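Side-chain contacts in probable zinc protease PqqL (Escherichia coli, PDB 6OFT), which probably acts as a zinc-dependent endopeptidase of the M16 family in the periplasm, the chain described here being its first half: residues 43-46 with 52-55; 300-305 with 331-336; 109-114 with 217-222; 283-288 with 356-361. All coordinates share one frame; numbering follows the deposited sequence.

Interaction 1 (43-46 with 52-55)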
# COMPACT_ATOMS: atom_id res chain seq x y z
N LEU A 43 8.26 -10.46 -5.82
CA LEU A 43 9.58 -10.46 -5.15
C LEU A 43 10.29 -11.82 -5.21
O LEU A 43 11.50 -11.88 -5.39
CB LEU A 43 9.52 -9.98 -3.68
CG LEU A 43 9.12 -8.53 -3.38
CD1 LEU A 43 9.00 -8.31 -1.90
CD2 LEU A 43 10.07 -7.52 -3.95
N GLN A 44 9.51 -12.91 -5.06
CA GLN A 44 10.03 -14.28 -4.99
C GLN A 44 10.43 -14.90 -6.32
O GLN A 44 11.03 -15.98 -6.31
CB GLN A 44 9.04 -15.19 -4.27
CG GLN A 44 8.70 -14.73 -2.86
CD GLN A 44 9.89 -14.58 -1.94
OE1 GLN A 44 10.83 -15.37 -1.95
NE2 GLN A 44 9.85 -13.55 -1.10
N GLU A 45 10.13 -14.23 -7.45
CA GLU A 45 10.45 -14.72 -8.79
C GLU A 45 11.96 -14.84 -9.00
O GLU A 45 12.72 -13.95 -8.61
CB GLU A 45 9.89 -13.78 -9.86
CG GLU A 45 8.37 -13.71 -9.95
CD GLU A 45 7.85 -12.59 -10.83
OE1 GLU A 45 8.63 -11.69 -11.20
OE2 GLU A 45 6.65 -12.64 -11.18
N GLU A 46 12.39 -15.93 -9.66
CA GLU A 46 13.79 -16.13 -10.03
C GLU A 46 14.07 -15.23 -11.25
O GLU A 46 13.12 -14.73 -11.86
CB GLU A 46 14.08 -17.61 -10.35
CG GLU A 46 14.01 -18.55 -9.15
CD GLU A 46 14.84 -18.20 -7.93
OE1 GLU A 46 15.97 -17.67 -8.09
OE2 GLU A 46 14.37 -18.46 -6.80
N VAL A 52 6.00 -13.86 -13.83
CA VAL A 52 5.37 -15.17 -13.70
C VAL A 52 4.31 -15.17 -12.58
O VAL A 52 3.26 -15.79 -12.77
CB VAL A 52 6.42 -16.32 -13.60
CG1 VAL A 52 5.82 -17.62 -13.08
CG2 VAL A 52 7.07 -16.56 -14.96
N ALA A 53 4.54 -14.46 -11.45
CA ALA A 53 3.53 -14.38 -10.39
C ALA A 53 2.22 -13.80 -10.95
O ALA A 53 1.14 -14.33 -10.67
CB ALA A 53 4.02 -13.54 -9.22
N HIS A 54 2.33 -12.75 -11.79
CA HIS A 54 1.21 -12.04 -12.43
C HIS A 54 0.58 -12.91 -13.53
O HIS A 54 -0.65 -12.91 -13.67
CB HIS A 54 1.69 -10.66 -12.93
CG HIS A 54 0.69 -9.88 -13.73
ND1 HIS A 54 0.91 -9.58 -15.06
CD2 HIS A 54 -0.51 -9.36 -13.37
CE1 HIS A 54 -0.15 -8.89 -15.46
NE2 HIS A 54 -1.03 -8.75 -14.48
N PHE A 55 1.41 -13.64 -14.29
CA PHE A 55 0.94 -14.56 -15.35
C PHE A 55 0.12 -15.70 -14.69
O PHE A 55 -0.98 -15.98 -15.16
CB PHE A 55 2.12 -15.10 -16.19
CG PHE A 55 1.81 -15.58 -17.60
CD1 PHE A 55 0.68 -16.35 -17.87
CD2 PHE A 55 2.69 -15.33 -18.64
CE1 PHE A 55 0.40 -16.80 -19.17
CE2 PHE A 55 2.42 -15.79 -19.94
CZ PHE A 55 1.28 -16.53 -20.19
O HOH W 1 4.52 -10.98 -11.37
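The loop 43-46 comes closest to the start of helix 52-59 where the CA atoms of Glu45 and Val52 stand 7.1 Å apart, a gap that the Glu45 side chain bridges. Its CG lies anti to the carbonyl carbon (chi1 -67°) and the chain is extended beyond it, which carries the carboxylate up to the first turn of the helix. OE2 receives the N-H of Ala53 on its anti lone pair, 2.8 Å from Ala53 N in a fairly straight bond of 161°; Val52 N is also near, but at a poor angle for bonding. A water donates to Glu45 OE2 at 2.7 Å and accepts from His54 N at 2.8 Å, while OE1 takes the N-H of Gly51. This helix bears the inverted HxxEH zinc motif of M16 peptidases, in which His54 and His58 are predicted metal ligands and Glu57 the predicted proton acceptor. With an alanine in place of Glu45, the N-H groups of Gly51 and Ala53 would probably lose the carboxylate oxygens that accept them. The small Ala53 suits so close an approach, its CB lying 3.4 Å from Glu45 OE2, and Phe189 of helix 183-193 packs against both Val52 and Ala53.

Interaction 2 (300-305 with 331-336)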
# COMPACT_ATOMS: atom_id res chain seq x y z
N LEU A 300 0.47 32.53 1.90
CA LEU A 300 1.08 31.85 0.75
C LEU A 300 0.20 31.77 -0.49
O LEU A 300 -0.33 30.70 -0.82
CB LEU A 300 1.58 30.45 1.15
CG LEU A 300 2.88 30.37 1.94
CD1 LEU A 300 2.99 29.05 2.65
CD2 LEU A 300 4.09 30.59 1.03
N LYS A 301 0.06 32.89 -1.22
CA LYS A 301 -0.72 32.90 -2.45
C LYS A 301 0.18 32.74 -3.69
O LYS A 301 -0.31 32.59 -4.81
CB LYS A 301 -1.66 34.12 -2.52
CG LYS A 301 -3.15 33.74 -2.43
CD LYS A 301 -3.53 32.96 -1.15
CE LYS A 301 -4.84 32.22 -1.28
NZ LYS A 301 -4.96 31.11 -0.30
N THR A 302 1.51 32.67 -3.44
CA THR A 302 2.59 32.45 -4.42
C THR A 302 2.69 30.96 -4.82
O THR A 302 3.42 30.63 -5.75
CB THR A 302 3.94 32.95 -3.86
OG1 THR A 302 4.18 32.37 -2.57
CG2 THR A 302 4.03 34.47 -3.78
N ILE A 303 1.96 30.07 -4.09
CA ILE A 303 1.90 28.61 -4.28
C ILE A 303 0.43 28.14 -4.32
O ILE A 303 -0.44 28.83 -3.78
CB ILE A 303 2.74 27.84 -3.21
CG1 ILE A 303 2.20 28.07 -1.78
CG2 ILE A 303 4.23 28.16 -3.31
CD1 ILE A 303 2.46 26.94 -0.80
N SER A 304 0.17 26.96 -4.93
CA SER A 304 -1.20 26.44 -5.02
C SER A 304 -1.59 25.55 -3.84
O SER A 304 -2.72 25.64 -3.34
CB SER A 304 -1.43 25.73 -6.36
OG SER A 304 -0.79 24.47 -6.44
N GLY A 305 -0.66 24.72 -3.39
CA GLY A 305 -0.87 23.81 -2.27
C GLY A 305 0.38 23.03 -1.94
O GLY A 305 1.49 23.46 -2.23
N MET A 331 8.47 28.03 -10.23
CA MET A 331 9.29 27.05 -9.52
C MET A 331 10.06 27.65 -8.34
O MET A 331 10.26 26.96 -7.34
CB MET A 331 10.22 26.29 -10.48
CG MET A 331 9.50 25.58 -11.63
SD MET A 331 8.18 24.44 -11.13
CE MET A 331 9.15 23.01 -10.67
N GLN A 332 10.46 28.93 -8.45
CA GLN A 332 11.20 29.63 -7.40
C GLN A 332 10.35 29.83 -6.14
O GLN A 332 10.84 29.57 -5.04
CB GLN A 332 11.74 30.97 -7.91
CG GLN A 332 12.88 31.54 -7.06
CD GLN A 332 14.17 30.78 -7.24
OE1 GLN A 332 14.71 30.66 -8.35
NE2 GLN A 332 14.68 30.24 -6.15
N ASP A 333 9.08 30.21 -6.32
CA ASP A 333 8.15 30.41 -5.20
C ASP A 333 7.83 29.13 -4.46
O ASP A 333 7.71 29.15 -3.24
CB ASP A 333 6.87 31.13 -5.68
CG ASP A 333 7.07 32.60 -6.02
OD1 ASP A 333 6.16 33.19 -6.63
OD2 ASP A 333 8.14 33.15 -5.67
N ALA A 334 7.70 28.00 -5.21
CA ALA A 334 7.44 26.67 -4.65
C ALA A 334 8.63 26.25 -3.78
O ALA A 334 8.43 25.88 -2.62
CB ALA A 334 7.24 25.67 -5.78
N ALA A 335 9.86 26.36 -4.33
CA ALA A 335 11.11 26.03 -3.65
C ALA A 335 11.25 26.90 -2.39
O ALA A 335 11.52 26.36 -1.31
CB ALA A 335 12.29 26.24 -4.59
N ASN A 336 10.99 28.23 -2.53
CA ASN A 336 11.04 29.18 -1.41
C ASN A 336 10.12 28.78 -0.27
O ASN A 336 10.60 28.66 0.86
CB ASN A 336 10.80 30.61 -1.88
CG ASN A 336 12.06 31.28 -2.37
OD1 ASN A 336 13.03 31.45 -1.63
ND2 ASN A 336 12.09 31.67 -3.62
O HOH W 2 6.75 31.30 -1.81
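Ile303 makes the buried, enclosed side of this contact, laying CG2 against the backbone of helix 331-348, 3.8 Å from Ala334 CA and beside the carbonyl oxygen of Asp333. CG2 is anti to the carbonyl carbon of its own residue, which leaves CG1 between backbone N and carbonyl carbon (chi1 63°). The branched chain suits this buried corner, since it also meets Leu291 and Ile295 of helix 271-296 and Val324 of the neighbouring strand, and Ala334 is small enough to let the helix settle on Ala326. In this way strand 303-314, an outermost strand of the five-stranded sheet, is joined to the helix covering it. The other side is open to solvent. There Thr302 and Asp333 cross at about a right angle, with Thr302 CB 3.6 Å from Asp333 OD1 and Asp333 CB 3.5 Å from Thr302 O. A water lies 2.9 Å from Thr302 OG1 and donates to Asp333 O at 2.8 Å. Replacing Asp333 by glycine would probably open a gap beside Thr302, whose CB and CG2 would lose the carboxylate lying against them. No direct hydrogen bond crosses, so between these segments van der Waals fit and one bridging water take the place of direct polar bonds.

Interaction 3 (109-114 with 217-222)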
# COMPACT_ATOMS: atom_id res chain seq x y z
N ASN A 109 -24.89 -20.72 -4.06
CA ASN A 109 -23.94 -19.84 -4.76
C ASN A 109 -22.70 -19.63 -3.91
O ASN A 109 -21.59 -19.65 -4.44
CB ASN A 109 -24.59 -18.52 -5.11
CG ASN A 109 -25.56 -18.63 -6.26
OD1 ASN A 109 -25.65 -19.66 -6.93
ND2 ASN A 109 -26.28 -17.58 -6.52
N LEU A 110 -22.87 -19.49 -2.57
CA LEU A 110 -21.74 -19.36 -1.64
C LEU A 110 -20.86 -20.60 -1.75
O LEU A 110 -19.64 -20.47 -1.85
CB LEU A 110 -22.22 -19.23 -0.19
CG LEU A 110 -22.62 -17.86 0.33
CD1 LEU A 110 -23.08 -17.98 1.78
CD2 LEU A 110 -21.45 -16.86 0.25
N GLN A 111 -21.50 -21.79 -1.78
CA GLN A 111 -20.86 -23.10 -1.90
C GLN A 111 -20.12 -23.26 -3.23
O GLN A 111 -18.99 -23.75 -3.26
CB GLN A 111 -21.91 -24.21 -1.66
CG GLN A 111 -21.40 -25.65 -1.81
CD GLN A 111 -20.08 -25.94 -1.11
OE1 GLN A 111 -19.88 -25.62 0.08
NE2 GLN A 111 -19.17 -26.55 -1.86
N GLN A 112 -20.77 -22.84 -4.33
CA GLN A 112 -20.20 -22.88 -5.65
C GLN A 112 -18.93 -22.02 -5.72
O GLN A 112 -17.92 -22.48 -6.24
CB GLN A 112 -21.25 -22.44 -6.69
CG GLN A 112 -20.73 -22.39 -8.11
CD GLN A 112 -20.39 -23.75 -8.66
OE1 GLN A 112 -21.18 -24.36 -9.37
NE2 GLN A 112 -19.18 -24.24 -8.35
N VAL A 113 -18.97 -20.78 -5.14
CA VAL A 113 -17.82 -19.86 -5.11
C VAL A 113 -16.65 -20.51 -4.31
O VAL A 113 -15.50 -20.48 -4.76
CB VAL A 113 -18.22 -18.44 -4.58
CG1 VAL A 113 -16.99 -17.59 -4.25
CG2 VAL A 113 -19.11 -17.70 -5.58
N MET A 114 -16.97 -21.15 -3.18
CA MET A 114 -15.98 -21.84 -2.34
C MET A 114 -15.31 -23.01 -3.09
O MET A 114 -14.12 -23.26 -2.89
CB MET A 114 -16.65 -22.36 -1.06
CG MET A 114 -16.97 -21.27 -0.04
SD MET A 114 -15.60 -20.17 0.39
CE MET A 114 -14.45 -21.31 1.15
N LYS A 217 -13.99 -24.76 6.42
CA LYS A 217 -13.64 -26.14 6.74
C LYS A 217 -14.22 -27.15 5.73
O LYS A 217 -13.49 -28.05 5.30
CB LYS A 217 -14.01 -26.50 8.19
CG LYS A 217 -13.35 -27.79 8.67
CD LYS A 217 -13.59 -28.09 10.15
CE LYS A 217 -13.11 -29.48 10.51
NZ LYS A 217 -14.01 -30.54 9.96
N ASP A 218 -15.49 -26.99 5.33
CA ASP A 218 -16.11 -27.91 4.37
C ASP A 218 -15.47 -27.90 2.99
O ASP A 218 -15.55 -28.90 2.28
CB ASP A 218 -17.61 -27.60 4.19
CG ASP A 218 -18.49 -27.93 5.38
OD1 ASP A 218 -19.70 -27.60 5.33
OD2 ASP A 218 -17.98 -28.50 6.37
N ASN A 219 -14.83 -26.78 2.61
CA ASN A 219 -14.29 -26.65 1.27
C ASN A 219 -12.78 -26.55 1.14
O ASN A 219 -12.28 -26.74 0.04
CB ASN A 219 -14.95 -25.44 0.60
CG ASN A 219 -16.42 -25.65 0.39
OD1 ASN A 219 -16.84 -26.45 -0.44
ND2 ASN A 219 -17.24 -24.96 1.15
N LEU A 220 -12.06 -26.28 2.23
CA LEU A 220 -10.61 -26.07 2.10
C LEU A 220 -9.76 -26.99 2.96
O LEU A 220 -8.53 -26.96 2.82
CB LEU A 220 -10.24 -24.58 2.37
CG LEU A 220 -10.88 -23.54 1.42
CD1 LEU A 220 -10.70 -22.12 1.94
CD2 LEU A 220 -10.35 -23.66 -0.01
N SER A 221 -10.38 -27.78 3.84
CA SER A 221 -9.61 -28.67 4.71
C SER A 221 -9.09 -29.93 3.99
O SER A 221 -8.11 -30.52 4.45
CB SER A 221 -10.39 -29.01 5.99
OG SER A 221 -11.54 -29.79 5.72
N LYS A 222 -9.71 -30.30 2.85
CA LYS A 222 -9.27 -31.47 2.08
C LYS A 222 -8.05 -31.21 1.18
O LYS A 222 -7.53 -32.16 0.57
CB LYS A 222 -10.43 -32.10 1.29
CG LYS A 222 -11.40 -32.89 2.19
CD LYS A 222 -12.11 -34.05 1.47
CE LYS A 222 -13.38 -33.67 0.74
NZ LYS A 222 -14.48 -33.30 1.67
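Gln111 holds CG anti to its nitrogen (chi1 178°) and then bends at chi2 (46°), swinging its amide out from helix 107-122 to meet Asn219, whose own CG is anti to the carbonyl carbon. The two amides pair reciprocally, an arrangement for which each needs both a donor and an acceptor: Gln111 NE2 donates an N-H to Asn219 OD1 at 2.7 Å, and Asn219 ND2 donates an N-H to Gln111 OE1 at 2.9 Å. Each acceptor lies in the amide plane of its donor, but the planes are twisted 32° against each other, and each donor is therefore tilted from the other's carbonyl plane. Asn219 ND2 also donates to Leu215 O one turn back in its own helix, which helps to fix the flip of the amide. The contact sets helix 107-122 beside helix 209-220, both lying on the six-stranded mixed sheet of the first M16 α/β domain. Met114 packs beside the amide pair. Its CB rests 3.5 Å from Asn219 ND2, and bends at chi2 and chi3 lead the flexible thioether on until CE lies 3.9 Å from Leu220 CD1. Both of these apolar side chains reach Phe201 on strand 199-205, and Met114 touches Leu34 as well. One turn on from Met114 in helix 107-122, Ser118 OG is hydrogen-bonded to Asn219 O.

Interaction 4 (283-288 with 356-361)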
# COMPACT_ATOMS: atom_id res chain seq x y z
N LEU A 283 4.29 14.10 12.72
CA LEU A 283 5.22 15.03 12.07
C LEU A 283 4.70 15.43 10.70
O LEU A 283 4.72 16.61 10.35
CB LEU A 283 6.64 14.44 11.96
CG LEU A 283 7.53 14.51 13.20
CD1 LEU A 283 8.84 13.83 12.95
CD2 LEU A 283 7.80 15.97 13.64
N VAL A 284 4.17 14.43 9.95
CA VAL A 284 3.56 14.57 8.62
C VAL A 284 2.32 15.46 8.73
O VAL A 284 2.23 16.46 8.01
CB VAL A 284 3.27 13.15 8.01
CG1 VAL A 284 2.17 13.18 6.95
CG2 VAL A 284 4.54 12.52 7.44
N GLN A 285 1.41 15.15 9.67
CA GLN A 285 0.20 15.94 9.87
C GLN A 285 0.49 17.39 10.29
O GLN A 285 -0.16 18.30 9.78
CB GLN A 285 -0.77 15.28 10.87
CG GLN A 285 -2.10 16.06 10.98
CD GLN A 285 -3.20 15.33 11.71
OE1 GLN A 285 -3.11 14.13 11.99
NE2 GLN A 285 -4.28 16.05 12.01
N LEU A 286 1.45 17.60 11.21
CA LEU A 286 1.80 18.93 11.69
C LEU A 286 2.32 19.81 10.55
O LEU A 286 1.92 20.98 10.45
CB LEU A 286 2.79 18.85 12.85
CG LEU A 286 2.21 18.43 14.21
CD1 LEU A 286 3.30 17.88 15.09
CD2 LEU A 286 1.53 19.60 14.91
N PHE A 287 3.14 19.23 9.64
CA PHE A 287 3.65 19.92 8.46
C PHE A 287 2.46 20.38 7.60
O PHE A 287 2.39 21.54 7.23
CB PHE A 287 4.57 18.99 7.64
CG PHE A 287 5.16 19.65 6.42
CD1 PHE A 287 4.46 19.69 5.22
CD2 PHE A 287 6.42 20.24 6.47
CE1 PHE A 287 5.01 20.29 4.08
CE2 PHE A 287 6.96 20.86 5.34
CZ PHE A 287 6.26 20.87 4.16
N ASN A 288 1.54 19.43 7.29
CA ASN A 288 0.31 19.64 6.51
C ASN A 288 -0.54 20.74 7.10
O ASN A 288 -0.99 21.62 6.36
CB ASN A 288 -0.50 18.33 6.40
CG ASN A 288 0.17 17.32 5.51
OD1 ASN A 288 1.07 17.66 4.76
ND2 ASN A 288 -0.26 16.05 5.56
N ASP A 356 -1.29 19.67 20.63
CA ASP A 356 -2.56 19.47 21.35
C ASP A 356 -3.75 19.49 20.40
O ASP A 356 -4.69 18.72 20.61
CB ASP A 356 -2.76 20.52 22.47
CG ASP A 356 -1.98 20.28 23.75
OD1 ASP A 356 -1.54 19.13 23.98
OD2 ASP A 356 -1.82 21.24 24.53
N ASP A 357 -3.72 20.34 19.36
CA ASP A 357 -4.80 20.37 18.36
C ASP A 357 -4.78 19.12 17.46
O ASP A 357 -5.85 18.61 17.13
CB ASP A 357 -4.77 21.64 17.52
CG ASP A 357 -5.94 21.76 16.56
OD1 ASP A 357 -7.10 21.88 17.04
OD2 ASP A 357 -5.71 21.73 15.34
N VAL A 358 -3.61 18.62 17.06
CA VAL A 358 -3.49 17.41 16.24
C VAL A 358 -4.07 16.20 17.01
O VAL A 358 -4.94 15.51 16.48
CB VAL A 358 -2.06 17.19 15.67
CG1 VAL A 358 -1.76 15.71 15.40
CG2 VAL A 358 -1.88 18.00 14.40
N LYS A 359 -3.66 16.02 18.28
CA LYS A 359 -4.14 14.96 19.16
C LYS A 359 -5.66 15.01 19.39
O LYS A 359 -6.34 14.01 19.11
CB LYS A 359 -3.40 14.99 20.50
CG LYS A 359 -1.93 14.56 20.40
CD LYS A 359 -1.30 14.64 21.77
CE LYS A 359 0.13 14.19 21.76
NZ LYS A 359 0.69 14.24 23.13
N SER A 360 -6.20 16.15 19.86
CA SER A 360 -7.64 16.32 20.11
C SER A 360 -8.54 16.10 18.89
O SER A 360 -9.60 15.50 19.05
CB SER A 360 -7.93 17.68 20.75
OG SER A 360 -7.77 18.75 19.84
N THR A 361 -8.12 16.56 17.69
CA THR A 361 -8.92 16.37 16.46
C THR A 361 -8.89 14.92 15.95
O THR A 361 -9.87 14.45 15.37
CB THR A 361 -8.53 17.36 15.36
OG1 THR A 361 -7.14 17.21 15.07
CG2 THR A 361 -8.86 18.80 15.71
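Val358 points from segment 356-361 toward segment 283-288 and meets two side chains there. Its CG2 lies 3.8 Å from Leu286 CD2, an oblique apolar touch, and 3.9 Å from Gln285 NE2. Gln285 approaches from the opposite direction: with CG anti to its backbone N (chi1 -175°) and the chain extended, its amide group meets the valine methyls, CD being 4.0 Å from Val358 CG1. CG and the amide group both rest against these methyls, while OE1 also accepts a hydrogen bond from Arg362, one turn on in the helix of Val358. Beyond this first shell, Met282 and Gln289 also touch Val358, so that it sits as a knob in a hole made by four residues of helix 271-296. A compact, branched valine fits here, where the axes of segments 283-288 and 356-361 come within 10.6 Å and cross at 110°, not far from perpendicular. Leu286 is backed in turn by Leu417 of helix 414-425 and by Phe350. No hydrogen bond joins the two segments directly; the contact is mixed, apolar where Leu286 meets Val358, with an amide lying against the valine and held by Arg362.

In the fold
Interactions 1 and 3 belong to the half of the chain with the six-stranded sheet, interactions 2 and 4 to the half with the five-stranded one. Interaction 1 alone touches the predicted zinc site, since it contains His54, whose side chain is about 3 Å from that of His58 and about 4 Å from that of Glu57. Interaction 3 is centred about 27 Å from the centre of interaction 1, and the centres of interactions 2 and 4 lie about 43 and 40 Å from it, across the chain's centre. Interactions 2 and 4 are neighbours, their nearest atoms about 8 Å apart: helix 271-296 is followed by strand 303-314, and helix 331-348 by helix 352-371.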